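Local coordinates for SnoaL-like domain-containing protein (Burkholderia thailandensis E264, PDB 3EC9), which is of unknown function but has an NTF2-like, SnoaL-type fold, a curved sheet backed by helices that in relatives often encloses a ligand-binding or catalytic pocket, at residues T131-V134 and A135-M138. Residues are numbered along the deposited sequence; the frame is centred on the assembly and turned at random.
Sequences TLLV and AQAM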
loop_
_atom_site.group_PDB
_atom_site.type_symbol
_atom_site.label_atom_id
_atom_site.label_comp_id
_atom_site.label_asym_id
_atom_site.label_seq_id
_atom_site.Cartn_x
_atom_site.Cartn_y
_atom_site.Cartn_z
ATOM N N THR B 131 -4.905 -7.733 -1.950
ATOM C CA THR B 131 -4.709 -9.065 -2.493
ATOM C C THR B 131 -5.892 -10.018 -2.296
ATOM O O THR B 131 -6.113 -10.933 -3.103
ATOM C CB THR B 131 -3.394 -9.642 -1.924
ATOM O OG1 THR B 131 -3.441 -9.531 -0.518
ATOM C CG2 THR B 131 -2.170 -8.862 -2.460
ATOM N N LEU B 132 -6.666 -9.823 -1.228
ATOM C CA LEU B 132 -7.865 -10.649 -1.028
ATOM C C LEU B 132 -8.883 -10.383 -2.153
ATOM O O LEU B 132 -9.441 -11.310 -2.708
ATOM C CB LEU B 132 -8.504 -10.399 0.336
ATOM C CG LEU B 132 -9.760 -11.205 0.616
ATOM C CD1 LEU B 132 -9.410 -12.714 0.660
ATOM C CD2 LEU B 132 -10.457 -10.753 1.917
ATOM N N LEU B 133 -9.134 -9.126 -2.468
ATOM C CA LEU B 133 -10.094 -8.827 -3.564
ATOM C C LEU B 133 -9.636 -9.351 -4.909
ATOM O O LEU B 133 -10.456 -9.803 -5.700
ATOM C CB LEU B 133 -10.418 -7.335 -3.631
ATOM C CG LEU B 133 -11.524 -6.838 -2.678
ATOM C CD1 LEU B 133 -11.342 -7.216 -1.208
ATOM C CD2 LEU B 133 -11.782 -5.316 -2.826
ATOM N N VAL B 134 -8.339 -9.270 -5.206
ATOM C CA VAL B 134 -7.831 -9.865 -6.438
ATOM C C VAL B 134 -8.022 -11.400 -6.434
ATOM O O VAL B 134 -8.529 -12.020 -7.381
ATOM C CB VAL B 134 -6.351 -9.500 -6.613
ATOM C CG1 VAL B 134 -5.814 -10.208 -7.880
ATOM C CG2 VAL B 134 -6.139 -7.964 -6.674
ATOM N N ALA B 135 -7.663 -12.007 -5.318
ATOM C CA ALA B 135 -7.843 -13.442 -5.111
ATOM C C ALA B 135 -9.317 -13.899 -5.253
ATOM O O ALA B 135 -9.592 -14.982 -5.787
ATOM C CB ALA B 135 -7.250 -13.856 -3.741
ATOM N N GLN B 136 -10.262 -13.097 -4.804
ATOM C CA GLN B 136 -11.689 -13.438 -4.915
ATOM C C GLN B 136 -12.092 -13.612 -6.386
ATOM O O GLN B 136 -12.945 -14.440 -6.729
ATOM C CB GLN B 136 -12.563 -12.361 -4.262
ATOM C CG GLN B 136 -12.591 -12.352 -2.756
ATOM C CD GLN B 136 -13.253 -11.067 -2.147
ATOM O OE1 GLN B 136 -13.594 -10.099 -2.846
ATOM N NE2 GLN B 136 -13.450 -11.093 -0.855
ATOM N N ALA B 137 -11.525 -12.791 -7.258
ATOM C CA ALA B 137 -11.815 -12.848 -8.688
ATOM C C ALA B 137 -11.276 -14.156 -9.309
ATOM O O ALA B 137 -11.715 -14.558 -10.372
ATOM C CB ALA B 137 -11.241 -11.629 -9.407
HETATM N N MSE B 138 -10.286 -14.762 -8.660
HETATM C CA MSE B 138 -9.625 -15.942 -9.189
HETATM C C MSE B 138 -10.227 -17.220 -8.636
HETATM O O MSE B 138 -9.743 -18.320 -8.933
HETATM C CB MSE B 138 -8.135 -15.862 -8.882
HETATM C CG MSE B 138 -7.528 -14.539 -9.345
HETATM SE SE MSE B 138 -5.722 -14.353 -8.731
HETATM C CE MSE B 138 -5.050 -16.029 -9.420
HETATM O O HOH W 1 -13.115 -9.018 -5.541
#
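V134, on the short C-terminal helix 131-137 that follows the last strand of the NTF2-like fold, meets M138, just beyond the helix, one turn on. The tightly packed flank is that of V134 and A137, buried against W73 and F107, with V134 also reaching C109 of strand 106-118. CG1 of V134, anti to the backbone N (chi1 177°), lies 4.2 Å from SE in one of two modelled conformers of M138, whose chain bends at its last torsion. At the start of the helix T131 is buried against the second subunit, where its OG1 hydrogen-bonds to OD1 of D130 and N of L132, both of that subunit. Along the backbone, A135 N bonds to T131 O (2.9 Å) and Q136 N to L132 O. At the C-terminal end M138 N bonds to A135 O, and V134 O takes weak bonds from A137 N and M138 N. The solvent side is that of Q136, which is exposed, its extended chain running alongside L133 and slantwise over L132. Its amide spans the two leucines, with NE2 4.0 Å from L132 CG and OE1 3.9 Å from L133 CG. A water fixes the amide's oxygen end, donating to Q136 OE1 at 2.9 Å and to L133 O at 2.8 Å.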